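Lysosome-associated membrane glycoprotein 3 (Homo sapiens, PDB 4AKM) contributes to the fusion of lysosomes with autophagosomes and to protein degradation and cell survival when the proteasome fails. Local coordinates at residues L15-E20 with Q138-F144; N45-A49 with L61-Q65; T55-L60 with L71-K75; E77-I82 with V106-V112; V119-S123 with V132-D136. All coordinates share one frame; numbering follows the deposited sequence.

Interaction 1: residues L15-E20 with Q138-F144; sequences LCIKAE and QLQAFDF
The contact joins two antiparallel strands in the beta-prism luminal domain, with I17 opposite A141 and A19 opposite L139. K18 and Q140 form a hydrogen-bonded pair, as do E20 and Q138; K18 N is 2.9 Å from Q140 O. Just past the end of strand 137-141, F142 N reaches C16 O at 3.0 Å. Toward the neighbouring strand 5-11, C16 and I17 both face V9, a classic beta bulge. C16 is also disulfide-bonded to C53.

A19 CB packs on L139 CB at 3.9 Å. I17 and A141 lie on the same face; A19 also touches L60, and I17 touches S58 and F73. On the other face, within segment 15-20, K18 NZ forms a salt bridge to E20 OE2, whose hydrogen bond is weak.

The chain then bends back and brings F144 over L15. Q140 NE2 braces this turn by bonding D143 O at 2.9 Å, close to its own amide plane, while Q140 OE1 takes G150 N. With CG anti to the backbone N (chi1 -168°), L15 sets CG over the middle of the F144 ring, a CH-pi contact 3.8 Å from the centroid, while C16 O lies in plane at the ring edge.

Interaction 2: residues N45-A49 with L61-Q65; sequences NATQA and LLNFQ
Q48 and N63 form an antiparallel hydrogen-bonded pair, and A49 and L62 follow as a non-hydrogen-bonded pair; the touching parts run 166° apart. Q48 N lies 2.9 Å from N63 O, and N63 N is the same distance from Q48 O. A CA-H...O contact joins T47 CA to N63 O at 3.2 Å, so N63 O also borders the residue before the pair.

T47 carries most of the side-chain packing. With OG1 beside the backbone N (chi1 -74°), CG2 is anti to that N and presses on L62 CB at 3.7 Å. The same torsion sets T47 OG1 beside F64 CB, at 3.6 Å. OG1 is hydrogen-bonded to D43 O, which ties this side chain to the chain before it. Further along, A49 CB meets the CD2 branch of L62 at 3.8 Å. L62 also touches Y7 and I23, and the F64 ring meets that of F40.

The segments form part of the hairpin of strands 48-52 and 57-64. N45, A46 and T47 make up a predicted N-glycosylation sequon, but N45 carries no glycan in this structure. Two backbone bonds fix the pairing here. The side chains add mainly apolar packing, with the one threonine hydroxyl satisfied outside the pair.

Interaction 3: residues T55-L60 with L71-K75; sequences TRKSNL and LTFTK. With NAG (2-acetamido-2-deoxy-beta-D-glucopyranose), chain D.
N59 and T72 pair across the strands and meet the same sugar, an N-acetylglucosamine. T72 OG1 is hydrogen-bonded to NAG O6 at 2.6 Å. N59 CB lies 3.5 Å from NAG O6. The T72 torsion (chi1 -68°) sets OG1 anti to the carbonyl carbon and CG2 anti to the backbone N, and both atoms border the sugar oxygen. Glycosylation is established at N70. N59 ND2 makes a weak hydrogen bond to N70 OD1.

The backbone positions this pair. S58 and F73 are joined by two hydrogen bonds, with S58 N 2.9 Å from F73 O. L60 and L71 are joined likewise, with L60 N 2.9 Å from L71 O. K75 N reaches R56 O at 3.2 Å, where the donor stands above the carbonyl plane.

On the other face, L60 CB lies at the edge of the F73 ring, 4.0 Å from CE1. At the R56 end of the pairing, the aliphatic part of R56 crosses that of K75, with R56 CG 4.1 Å from K75 CG.

This is the hairpin of strands 57-64 and 67-75. F73 packs on I17 and I82, L60 packs on Y7, V9 and A19, and strand 80-90 flanks strand 67-75.

Interaction 4: residues E77-I82 with V106-V112; sequences EESYYI and VMFQTAV
Y80 and Y81 both set CG between the backbone N and the carbonyl carbon (chi1 61° and 50°), and this places their rings against the segment 106-112. The Y80 side chain runs alongside that of T110. T110 CB sits over a face of the Y80 ring, 4.3 Å from its centroid, in a CH-pi contact. V112 CA lies in plane at the edge of that ring, 3.8 Å from Y80 CD1. The hydroxyl of Y80 bonds H114 O, which fixes the far end of the ring.

Y81 leans the other way. V106 CG2 stands over one face of its ring, offset toward the rim, at 4.1 Å from CE2. The Q109 side chain runs alongside Y81, its amide plane turned 75° from the ring. Its NE2 reaches S79 OG at 3.2 Å.

Two hydrogen bonds pair Y80 with T110, and T110 N lies 2.8 Å from Y80 O. I82 N is 2.7 Å from M107 O, and a weak bond returns from M107 N to I82 O. The register shifts by one residue between these pairs, which makes a beta bulge. The chain also turns a corner at F108. There T110 OG1 bonds F108 O, and I82 CD1 touches F108 CD2 at 3.9 Å.

The contact belongs to the hairpin of strands 80-90 and 97-110. I82 packs on F73 of strand 67-75. F108 stacks on F116 and touches V137 and L139 of strand 137-141, so the corner reaches the second sheet of the prism.

Interaction 5: residues V119-S123 with V132-D136; sequences VSEQS and VKTTD
K133 lays its extended aliphatic chain across S123 and E121. Its CG is 3.7 Å from S123 CB. Its CD lies 3.8 Å from the carboxylate carbon CD of E121. The E121 chain is also extended, with CG anti to the backbone N (chi1 168°), and it crosses the lysine at an angle. The carboxylate meets the CD and CE methylenes of K133. The charged atoms stay further apart, with E121 OE2 4.3 Å from K133 NZ, too far for a salt bridge.

On the other face of the strands, T134 OG1 rests against CB of Q122. F108, at the corner of strand 97-110, also packs on both of these residues. S123 OG is hydrogen-bonded to Q131 NE2 near the hairpin turn.

Q122 and T134 form an antiparallel hydrogen-bonded pair. Q122 N lies 2.9 Å from T134 O, and T134 N lies 2.8 Å from Q122 O. S123 and K133 follow as a non-hydrogen-bonded pair. At the other end, D136 N makes a long, weak bond to V119 O at 3.4 Å, near the corner at D136. V119 directly follows C118, which is disulfide-bonded to C155.

The segments belong to the hairpin of strands 122-125 and 130-135, which joins the sheet of interaction 1 through strand 14-27. Backbone bonds carry the pairing. The nearby opposite charges of E121 and K133 may favour their alignment, but they add no direct ion pair.

In the fold
Interactions 2, 3 and 4 follow one another across one antiparallel sheet. Interactions 2 and 3 share strand 57-64, with centres about 18 Å apart. Interactions 3 and 4 are closer, about 10 Å between centres; F73 CE2 lies 3.5 Å from I82 CG1. Interactions 1 and 5 belong to the other sheet. Interaction 1 packs on interaction 3 through I17 CD1 and S58 CB, 3.7 Å apart, and its F142 ring also meets Y80 of interaction 4. F108 links interaction 4 to interaction 5, with CZ 3.6 Å from T134 OG1. The glycan on N70 sits at interaction 3. In interaction 2, the nearest atoms of the L61 side chain and the bound NAG are about 4 Å apart.

Interaction 1: residues L15-E20 with Q138-F144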
# COMPACT_ATOMS: atom_id res chain seq x y z
N LEU A 15 7.69 1.16 -17.02
CA LEU A 15 6.80 1.02 -15.88
C LEU A 15 7.34 0.01 -14.87
O LEU A 15 7.55 -1.16 -15.19
CB LEU A 15 5.40 0.62 -16.35
CG LEU A 15 4.28 0.72 -15.32
CD1 LEU A 15 4.36 2.03 -14.57
CD2 LEU A 15 2.93 0.58 -16.00
N CYS A 16 7.57 0.48 -13.65
CA CYS A 16 8.10 -0.35 -12.58
C CYS A 16 6.98 -0.86 -11.66
O CYS A 16 6.96 -2.02 -11.27
CB CYS A 16 9.13 0.44 -11.79
SG CYS A 16 9.55 -0.25 -10.18
N ILE A 17 6.06 0.04 -11.32
CA ILE A 17 4.96 -0.27 -10.41
C ILE A 17 3.73 0.53 -10.83
O ILE A 17 3.81 1.73 -11.04
CB ILE A 17 5.30 0.10 -8.95
CG1 ILE A 17 6.32 -0.87 -8.35
CG2 ILE A 17 4.04 0.13 -8.09
CD1 ILE A 17 6.68 -0.56 -6.92
N LYS A 18 2.60 -0.15 -10.96
CA LYS A 18 1.34 0.52 -11.25
C LYS A 18 0.35 0.12 -10.16
O LYS A 18 0.07 -1.07 -9.99
CB LYS A 18 0.81 0.11 -12.62
CG LYS A 18 -0.33 0.96 -13.14
CD LYS A 18 -1.05 0.25 -14.29
CE LYS A 18 -1.81 1.23 -15.18
NZ LYS A 18 -2.73 2.12 -14.42
N ALA A 19 -0.17 1.08 -9.42
CA ALA A 19 -1.05 0.75 -8.31
C ALA A 19 -2.22 1.70 -8.16
O ALA A 19 -2.06 2.91 -7.99
CB ALA A 19 -0.27 0.66 -7.00
N GLU A 20 -3.41 1.13 -8.26
CA GLU A 20 -4.64 1.84 -7.99
C GLU A 20 -5.21 1.24 -6.73
O GLU A 20 -5.18 0.02 -6.56
CB GLU A 20 -5.61 1.65 -9.15
CG GLU A 20 -4.99 1.98 -10.50
CD GLU A 20 -5.91 1.62 -11.65
OE1 GLU A 20 -6.97 1.02 -11.38
OE2 GLU A 20 -5.58 1.93 -12.81
N GLN A 138 -6.24 -2.47 -7.50
CA GLN A 138 -5.68 -3.17 -8.64
C GLN A 138 -4.25 -2.71 -8.85
O GLN A 138 -4.01 -1.54 -9.09
CB GLN A 138 -6.49 -2.94 -9.91
CG GLN A 138 -5.97 -3.75 -11.08
CD GLN A 138 -7.02 -3.98 -12.14
OE1 GLN A 138 -8.15 -3.51 -12.03
NE2 GLN A 138 -6.65 -4.72 -13.18
N LEU A 139 -3.31 -3.64 -8.76
CA LEU A 139 -1.90 -3.27 -8.87
C LEU A 139 -1.10 -4.29 -9.68
O LEU A 139 -1.60 -5.36 -10.02
CB LEU A 139 -1.28 -3.07 -7.48
CG LEU A 139 -1.35 -4.18 -6.43
CD1 LEU A 139 -0.30 -5.26 -6.66
CD2 LEU A 139 -1.22 -3.59 -5.04
N GLN A 140 0.14 -3.93 -9.97
CA GLN A 140 1.06 -4.78 -10.69
C GLN A 140 2.47 -4.24 -10.49
O GLN A 140 2.68 -3.03 -10.44
CB GLN A 140 0.70 -4.82 -12.18
CG GLN A 140 1.51 -5.83 -13.00
CD GLN A 140 0.90 -6.11 -14.36
OE1 GLN A 140 -0.29 -5.89 -14.57
NE2 GLN A 140 1.72 -6.59 -15.29
N ALA A 141 3.43 -5.15 -10.37
CA ALA A 141 4.82 -4.76 -10.15
C ALA A 141 5.80 -5.62 -10.96
O ALA A 141 5.48 -6.75 -11.34
CB ALA A 141 5.17 -4.83 -8.67
N PHE A 142 6.97 -5.06 -11.23
CA PHE A 142 8.04 -5.71 -12.01
C PHE A 142 7.70 -5.91 -13.49
O PHE A 142 7.88 -4.99 -14.30
CB PHE A 142 8.46 -7.04 -11.36
CG PHE A 142 8.73 -6.93 -9.89
CD1 PHE A 142 9.92 -6.38 -9.44
CD2 PHE A 142 7.80 -7.38 -8.97
CE1 PHE A 142 10.17 -6.27 -8.08
CE2 PHE A 142 8.05 -7.28 -7.62
CZ PHE A 142 9.24 -6.72 -7.17
N ASP A 143 7.22 -7.10 -13.85
CA ASP A 143 6.95 -7.43 -15.25
C ASP A 143 5.74 -6.70 -15.83
O ASP A 143 4.64 -6.76 -15.27
CB ASP A 143 6.80 -8.94 -15.42
CG ASP A 143 8.13 -9.63 -15.70
OD1 ASP A 143 9.18 -8.99 -15.53
OD2 ASP A 143 8.11 -10.82 -16.10
N PHE A 144 5.95 -6.03 -16.96
CA PHE A 144 4.88 -5.26 -17.61
C PHE A 144 4.85 -5.45 -19.12
O PHE A 144 5.83 -5.86 -19.73
CB PHE A 144 5.03 -3.77 -17.29
CG PHE A 144 4.40 -3.36 -16.00
CD1 PHE A 144 3.03 -3.13 -15.92
CD2 PHE A 144 5.16 -3.20 -14.85
CE1 PHE A 144 2.44 -2.75 -14.73
CE2 PHE A 144 4.58 -2.82 -13.65
CZ PHE A 144 3.22 -2.60 -13.59

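Interaction 2: residues N45-A49 with L61-Q65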
# COMPACT_ATOMS: atom_id res chain seq x y z
N ASN A 45 -5.45 13.04 -4.32
CA ASN A 45 -5.09 14.28 -5.01
C ASN A 45 -4.16 15.17 -4.19
O ASN A 45 -3.80 16.26 -4.60
CB ASN A 45 -6.34 15.03 -5.49
CG ASN A 45 -6.95 14.42 -6.74
OD1 ASN A 45 -6.26 13.75 -7.53
ND2 ASN A 45 -8.25 14.64 -6.93
N ALA A 46 -3.78 14.66 -3.02
CA ALA A 46 -2.93 15.38 -2.09
C ALA A 46 -1.82 14.43 -1.63
O ALA A 46 -1.31 14.54 -0.51
CB ALA A 46 -3.75 15.86 -0.91
N THR A 47 -1.45 13.50 -2.50
CA THR A 47 -0.48 12.47 -2.16
C THR A 47 0.53 12.25 -3.28
O THR A 47 0.16 12.02 -4.43
CB THR A 47 -1.20 11.14 -1.80
OG1 THR A 47 -1.81 11.26 -0.51
CG2 THR A 47 -0.22 9.97 -1.79
N GLN A 48 1.81 12.35 -2.94
CA GLN A 48 2.88 12.20 -3.90
C GLN A 48 3.38 10.77 -3.94
O GLN A 48 3.79 10.21 -2.92
CB GLN A 48 4.04 13.13 -3.55
CG GLN A 48 3.63 14.35 -2.72
CD GLN A 48 3.69 15.64 -3.51
OE1 GLN A 48 3.51 15.65 -4.73
NE2 GLN A 48 3.96 16.74 -2.82
N ALA A 49 3.36 10.17 -5.12
CA ALA A 49 3.89 8.83 -5.29
C ALA A 49 5.33 8.88 -5.80
O ALA A 49 5.65 9.62 -6.73
CB ALA A 49 3.01 8.03 -6.24
N LEU A 61 6.11 4.30 -2.52
CA LEU A 61 5.97 5.15 -1.36
C LEU A 61 5.02 6.30 -1.67
O LEU A 61 5.14 6.97 -2.70
CB LEU A 61 7.32 5.68 -0.90
CG LEU A 61 7.30 6.60 0.32
CD1 LEU A 61 6.75 5.89 1.55
CD2 LEU A 61 8.69 7.13 0.58
N LEU A 62 4.07 6.50 -0.77
CA LEU A 62 3.05 7.51 -0.91
C LEU A 62 3.20 8.49 0.22
O LEU A 62 3.09 8.12 1.39
CB LEU A 62 1.67 6.88 -0.86
CG LEU A 62 1.45 5.72 -1.82
CD1 LEU A 62 0.11 5.07 -1.56
CD2 LEU A 62 1.54 6.19 -3.26
N ASN A 63 3.45 9.75 -0.10
CA ASN A 63 3.62 10.75 0.94
C ASN A 63 2.48 11.75 0.95
O ASN A 63 1.94 12.10 -0.09
CB ASN A 63 4.95 11.48 0.80
CG ASN A 63 5.93 11.09 1.88
OD1 ASN A 63 6.82 10.26 1.65
ND2 ASN A 63 5.77 11.67 3.07
N PHE A 64 2.14 12.20 2.15
CA PHE A 64 1.07 13.16 2.30
C PHE A 64 1.38 14.02 3.50
O PHE A 64 2.29 13.72 4.26
CB PHE A 64 -0.28 12.45 2.49
CG PHE A 64 -0.25 11.35 3.52
CD1 PHE A 64 -0.37 11.64 4.87
CD2 PHE A 64 -0.07 10.04 3.13
CE1 PHE A 64 -0.33 10.64 5.81
CE2 PHE A 64 -0.03 9.03 4.07
CZ PHE A 64 -0.16 9.34 5.41
N GLN A 65 0.62 15.09 3.66
CA GLN A 65 0.77 15.90 4.85
C GLN A 65 0.41 15.09 6.07
O GLN A 65 -0.74 14.72 6.27
CB GLN A 65 -0.09 17.16 4.76
CG GLN A 65 0.72 18.44 4.71
CD GLN A 65 1.65 18.48 3.51
OE1 GLN A 65 2.83 18.11 3.61
NE2 GLN A 65 1.13 18.94 2.38

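Interaction 3: residues T55-L60 with L71-K75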
# COMPACT_ATOMS: atom_id res chain seq x y z
N THR A 55 15.17 -5.35 -9.69
CA THR A 55 14.99 -6.63 -10.37
C THR A 55 14.26 -7.66 -9.51
O THR A 55 13.57 -8.54 -10.03
CB THR A 55 16.34 -7.20 -10.88
OG1 THR A 55 17.14 -7.62 -9.77
CG2 THR A 55 17.11 -6.14 -11.68
N ARG A 56 14.40 -7.54 -8.19
CA ARG A 56 13.81 -8.51 -7.27
C ARG A 56 13.09 -7.83 -6.10
O ARG A 56 12.42 -8.48 -5.31
CB ARG A 56 14.89 -9.46 -6.74
CG ARG A 56 14.38 -10.84 -6.34
CD ARG A 56 15.12 -11.36 -5.11
NE ARG A 56 14.85 -10.52 -3.94
CZ ARG A 56 15.47 -10.64 -2.77
NH1 ARG A 56 16.41 -11.56 -2.60
NH2 ARG A 56 15.14 -9.83 -1.77
N LYS A 57 13.23 -6.51 -6.01
CA LYS A 57 12.64 -5.77 -4.90
C LYS A 57 12.34 -4.32 -5.27
O LYS A 57 13.22 -3.57 -5.71
CB LYS A 57 13.56 -5.82 -3.68
CG LYS A 57 12.84 -5.68 -2.35
CD LYS A 57 13.82 -5.56 -1.19
CE LYS A 57 14.59 -4.25 -1.25
NZ LYS A 57 15.39 -4.03 -0.01
N SER A 58 11.09 -3.92 -5.08
CA SER A 58 10.67 -2.56 -5.40
C SER A 58 9.92 -1.93 -4.23
O SER A 58 9.59 -2.61 -3.26
CB SER A 58 9.75 -2.55 -6.62
OG SER A 58 10.35 -3.18 -7.73
N ASN A 59 9.65 -0.63 -4.32
CA ASN A 59 8.77 0.01 -3.35
C ASN A 59 7.97 1.16 -3.94
O ASN A 59 8.50 1.98 -4.71
CB ASN A 59 9.53 0.47 -2.10
CG ASN A 59 10.39 1.69 -2.36
OD1 ASN A 59 11.46 1.60 -2.97
ND2 ASN A 59 9.95 2.84 -1.87
N LEU A 60 6.69 1.17 -3.60
CA LEU A 60 5.80 2.30 -3.83
C LEU A 60 5.66 3.06 -2.52
O LEU A 60 5.17 2.52 -1.53
CB LEU A 60 4.43 1.82 -4.29
CG LEU A 60 3.36 2.93 -4.28
CD1 LEU A 60 3.76 4.06 -5.21
CD2 LEU A 60 2.00 2.38 -4.65
N LEU A 71 4.74 0.72 0.65
CA LEU A 71 4.48 -0.64 0.22
C LEU A 71 5.71 -1.21 -0.46
O LEU A 71 6.10 -0.76 -1.53
CB LEU A 71 3.29 -0.67 -0.75
CG LEU A 71 1.96 -0.14 -0.20
CD1 LEU A 71 0.83 -0.34 -1.18
CD2 LEU A 71 1.64 -0.79 1.14
N THR A 72 6.32 -2.21 0.16
CA THR A 72 7.48 -2.89 -0.41
C THR A 72 7.10 -4.23 -1.05
O THR A 72 6.45 -5.07 -0.41
CB THR A 72 8.57 -3.14 0.64
OG1 THR A 72 9.14 -1.89 1.05
CG2 THR A 72 9.66 -4.03 0.08
N PHE A 73 7.54 -4.40 -2.30
CA PHE A 73 7.28 -5.60 -3.09
C PHE A 73 8.54 -6.45 -3.29
O PHE A 73 9.63 -5.93 -3.51
CB PHE A 73 6.75 -5.22 -4.47
CG PHE A 73 5.54 -4.35 -4.44
CD1 PHE A 73 5.66 -2.97 -4.29
CD2 PHE A 73 4.27 -4.89 -4.60
CE1 PHE A 73 4.55 -2.16 -4.27
CE2 PHE A 73 3.16 -4.09 -4.59
CZ PHE A 73 3.30 -2.72 -4.42
N THR A 74 8.35 -7.77 -3.23
CA THR A 74 9.41 -8.74 -3.52
C THR A 74 8.87 -9.75 -4.54
O THR A 74 7.73 -10.20 -4.43
CB THR A 74 9.84 -9.49 -2.23
OG1 THR A 74 10.61 -8.62 -1.39
CG2 THR A 74 10.69 -10.71 -2.55
N LYS A 75 9.67 -10.08 -5.55
CA LYS A 75 9.31 -11.18 -6.45
C LYS A 75 10.13 -12.43 -6.14
O LYS A 75 11.36 -12.38 -6.09
CB LYS A 75 9.42 -10.78 -7.93
CG LYS A 75 10.82 -10.46 -8.43
CD LYS A 75 10.82 -10.23 -9.94
CE LYS A 75 10.32 -11.46 -10.70
NZ LYS A 75 10.28 -11.24 -12.18
C1 NAG D . 10.29 2.12 1.85
C2 NAG D . 11.12 2.77 2.95
C3 NAG D . 12.59 2.79 2.56
C4 NAG D . 13.05 1.39 2.16
C5 NAG D . 12.08 0.73 1.19
C6 NAG D . 12.42 -0.75 1.03
C7 NAG D . 10.17 4.49 4.38
C8 NAG D . 10.06 5.97 4.62
N2 NAG D . 10.64 4.12 3.19
O3 NAG D . 13.36 3.24 3.65
O4 NAG D . 14.32 1.45 1.54
O5 NAG D . 10.74 0.81 1.63
O6 NAG D . 11.50 -1.32 0.13
O7 NAG D . 9.84 3.69 5.26

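Interaction 4: residues E77-I82 with V106-V112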
# COMPACT_ATOMS: atom_id res chain seq x y z
N GLU A 77 9.63 -15.28 -7.90
CA GLU A 77 9.80 -15.88 -9.22
C GLU A 77 9.63 -17.40 -9.22
O GLU A 77 10.46 -18.13 -8.68
CB GLU A 77 11.12 -15.44 -9.87
CG GLU A 77 11.48 -16.19 -11.15
CD GLU A 77 10.35 -16.19 -12.18
OE1 GLU A 77 9.95 -15.10 -12.64
OE2 GLU A 77 9.86 -17.29 -12.52
N GLU A 78 8.53 -17.87 -9.82
CA GLU A 78 7.48 -16.99 -10.33
C GLU A 78 6.60 -16.50 -9.19
O GLU A 78 6.61 -17.09 -8.10
CB GLU A 78 6.67 -17.69 -11.44
CG GLU A 78 6.04 -19.02 -11.03
CD GLU A 78 5.53 -19.82 -12.22
OE1 GLU A 78 6.08 -19.66 -13.34
OE2 GLU A 78 4.59 -20.62 -12.05
N SER A 79 5.87 -15.42 -9.45
CA SER A 79 5.05 -14.67 -8.48
C SER A 79 5.78 -13.55 -7.73
O SER A 79 6.97 -13.64 -7.44
CB SER A 79 4.30 -15.58 -7.48
OG SER A 79 5.17 -16.02 -6.45
N TYR A 80 5.02 -12.50 -7.43
CA TYR A 80 5.48 -11.38 -6.63
C TYR A 80 4.42 -11.09 -5.58
O TYR A 80 3.29 -11.59 -5.68
CB TYR A 80 5.72 -10.14 -7.51
CG TYR A 80 4.48 -9.65 -8.23
CD1 TYR A 80 4.07 -10.22 -9.43
CD2 TYR A 80 3.71 -8.62 -7.71
CE1 TYR A 80 2.94 -9.77 -10.09
CE2 TYR A 80 2.58 -8.16 -8.36
CZ TYR A 80 2.20 -8.74 -9.55
OH TYR A 80 1.07 -8.30 -10.20
N TYR A 81 4.76 -10.27 -4.59
CA TYR A 81 3.84 -9.99 -3.49
C TYR A 81 4.31 -8.74 -2.76
O TYR A 81 5.44 -8.30 -2.94
CB TYR A 81 3.77 -11.18 -2.53
CG TYR A 81 5.13 -11.68 -2.08
CD1 TYR A 81 5.81 -12.64 -2.82
CD2 TYR A 81 5.73 -11.20 -0.93
CE1 TYR A 81 7.06 -13.10 -2.43
CE2 TYR A 81 6.97 -11.65 -0.53
CZ TYR A 81 7.64 -12.60 -1.27
OH TYR A 81 8.87 -13.04 -0.86
N ILE A 82 3.44 -8.17 -1.93
CA ILE A 82 3.86 -7.12 -1.02
C ILE A 82 4.58 -7.80 0.14
O ILE A 82 4.00 -8.62 0.83
CB ILE A 82 2.68 -6.31 -0.47
CG1 ILE A 82 2.11 -5.39 -1.55
CG2 ILE A 82 3.11 -5.48 0.73
CD1 ILE A 82 0.72 -4.85 -1.23
N VAL A 106 3.48 -12.03 3.44
CA VAL A 106 3.17 -12.38 2.07
C VAL A 106 1.76 -11.90 1.77
O VAL A 106 0.78 -12.44 2.29
CB VAL A 106 3.31 -13.89 1.82
CG1 VAL A 106 2.59 -14.29 0.54
CG2 VAL A 106 4.78 -14.27 1.75
N MET A 107 1.67 -10.86 0.95
CA MET A 107 0.42 -10.14 0.79
C MET A 107 0.13 -9.80 -0.66
O MET A 107 0.99 -9.28 -1.37
CB MET A 107 0.44 -8.87 1.64
CG MET A 107 -0.91 -8.20 1.76
SD MET A 107 -0.87 -6.75 2.82
CE MET A 107 -2.63 -6.47 3.04
N PHE A 108 -1.10 -10.09 -1.08
CA PHE A 108 -1.54 -9.88 -2.46
C PHE A 108 -0.63 -10.63 -3.42
O PHE A 108 -0.30 -10.12 -4.48
CB PHE A 108 -1.56 -8.40 -2.84
CG PHE A 108 -2.53 -7.56 -2.06
CD1 PHE A 108 -3.27 -8.09 -1.01
CD2 PHE A 108 -2.72 -6.23 -2.38
CE1 PHE A 108 -4.16 -7.31 -0.30
CE2 PHE A 108 -3.60 -5.44 -1.68
CZ PHE A 108 -4.32 -5.98 -0.63
N GLN A 109 -0.22 -11.83 -3.03
CA GLN A 109 0.69 -12.61 -3.88
C GLN A 109 0.04 -12.96 -5.22
O GLN A 109 -1.09 -13.46 -5.26
CB GLN A 109 1.16 -13.87 -3.15
CG GLN A 109 2.30 -14.59 -3.86
CD GLN A 109 2.71 -15.87 -3.16
OE1 GLN A 109 2.02 -16.35 -2.25
NE2 GLN A 109 3.85 -16.43 -3.57
N THR A 110 0.76 -12.69 -6.30
CA THR A 110 0.22 -12.82 -7.65
C THR A 110 1.26 -13.37 -8.61
O THR A 110 2.43 -12.98 -8.53
CB THR A 110 -0.24 -11.45 -8.19
OG1 THR A 110 -1.14 -10.85 -7.26
CG2 THR A 110 -0.91 -11.59 -9.55
N ALA A 111 0.85 -14.26 -9.51
CA ALA A 111 1.73 -14.80 -10.54
C ALA A 111 2.36 -13.67 -11.35
O ALA A 111 1.68 -12.73 -11.75
CB ALA A 111 0.97 -15.75 -11.44
N VAL A 112 3.67 -13.76 -11.58
CA VAL A 112 4.40 -12.69 -12.25
C VAL A 112 3.87 -12.46 -13.67
O VAL A 112 3.58 -13.41 -14.40
CB VAL A 112 5.93 -12.96 -12.24
CG1 VAL A 112 6.26 -14.30 -12.87
CG2 VAL A 112 6.68 -11.83 -12.95

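Interaction 5: residues V119-S123 with V132-D136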
# COMPACT_ATOMS: atom_id res chain seq x y z
N VAL A 119 -11.14 -5.57 -4.74
CA VAL A 119 -12.04 -4.48 -4.40
C VAL A 119 -12.51 -4.62 -2.95
O VAL A 119 -12.87 -3.64 -2.29
CB VAL A 119 -13.23 -4.48 -5.39
CG1 VAL A 119 -13.67 -5.91 -5.68
CG2 VAL A 119 -14.39 -3.63 -4.89
N SER A 120 -12.48 -5.85 -2.44
CA SER A 120 -12.88 -6.10 -1.06
C SER A 120 -11.86 -5.52 -0.09
O SER A 120 -10.65 -5.64 -0.31
CB SER A 120 -13.04 -7.61 -0.82
OG SER A 120 -13.84 -8.22 -1.82
N GLU A 121 -12.36 -4.92 0.98
CA GLU A 121 -11.52 -4.30 2.00
C GLU A 121 -10.48 -5.25 2.59
O GLU A 121 -10.82 -6.28 3.17
CB GLU A 121 -12.36 -3.75 3.14
CG GLU A 121 -11.53 -3.37 4.35
CD GLU A 121 -12.37 -3.05 5.56
OE1 GLU A 121 -13.10 -2.04 5.54
OE2 GLU A 121 -12.30 -3.82 6.55
N GLN A 122 -9.20 -4.88 2.44
CA GLN A 122 -8.11 -5.64 3.04
C GLN A 122 -7.51 -4.87 4.20
O GLN A 122 -7.51 -3.64 4.21
CB GLN A 122 -7.04 -6.00 2.01
CG GLN A 122 -7.52 -6.95 0.92
CD GLN A 122 -8.07 -8.25 1.46
OE1 GLN A 122 -9.27 -8.37 1.74
NE2 GLN A 122 -7.20 -9.25 1.62
N SER A 123 -6.97 -5.59 5.17
CA SER A 123 -6.55 -4.99 6.43
C SER A 123 -5.26 -5.58 6.96
O SER A 123 -4.98 -6.77 6.77
CB SER A 123 -7.65 -5.17 7.47
OG SER A 123 -7.11 -5.09 8.78
N VAL A 132 -3.63 -0.42 8.76
CA VAL A 132 -3.88 0.09 7.42
C VAL A 132 -4.96 -0.76 6.74
O VAL A 132 -5.00 -1.97 6.91
CB VAL A 132 -2.58 0.19 6.57
CG1 VAL A 132 -1.93 -1.17 6.41
CG2 VAL A 132 -2.86 0.82 5.22
N LYS A 133 -5.86 -0.10 6.01
CA LYS A 133 -6.87 -0.78 5.21
C LYS A 133 -6.84 -0.35 3.75
O LYS A 133 -6.77 0.84 3.45
CB LYS A 133 -8.27 -0.58 5.81
CG LYS A 133 -8.75 -1.77 6.63
CD LYS A 133 -9.75 -1.36 7.70
CE LYS A 133 -9.79 -2.40 8.83
NZ LYS A 133 -10.60 -1.96 10.01
N THR A 134 -6.87 -1.32 2.85
CA THR A 134 -6.91 -1.03 1.42
C THR A 134 -8.26 -1.39 0.83
O THR A 134 -8.98 -2.23 1.37
CB THR A 134 -5.82 -1.80 0.64
OG1 THR A 134 -6.19 -3.18 0.52
CG2 THR A 134 -4.48 -1.68 1.33
N THR A 135 -8.58 -0.77 -0.29
CA THR A 135 -9.87 -0.98 -0.93
C THR A 135 -9.72 -0.69 -2.41
O THR A 135 -8.82 0.03 -2.80
CB THR A 135 -10.94 -0.06 -0.31
OG1 THR A 135 -12.20 -0.31 -0.92
CG2 THR A 135 -10.58 1.38 -0.55
N ASP A 136 -10.58 -1.26 -3.25
CA ASP A 136 -10.55 -0.96 -4.69
C ASP A 136 -9.18 -1.18 -5.33
O ASP A 136 -8.78 -0.46 -6.24
CB ASP A 136 -11.03 0.46 -4.95
CG ASP A 136 -12.52 0.60 -4.76
OD1 ASP A 136 -13.27 -0.16 -5.40
OD2 ASP A 136 -12.95 1.45 -3.94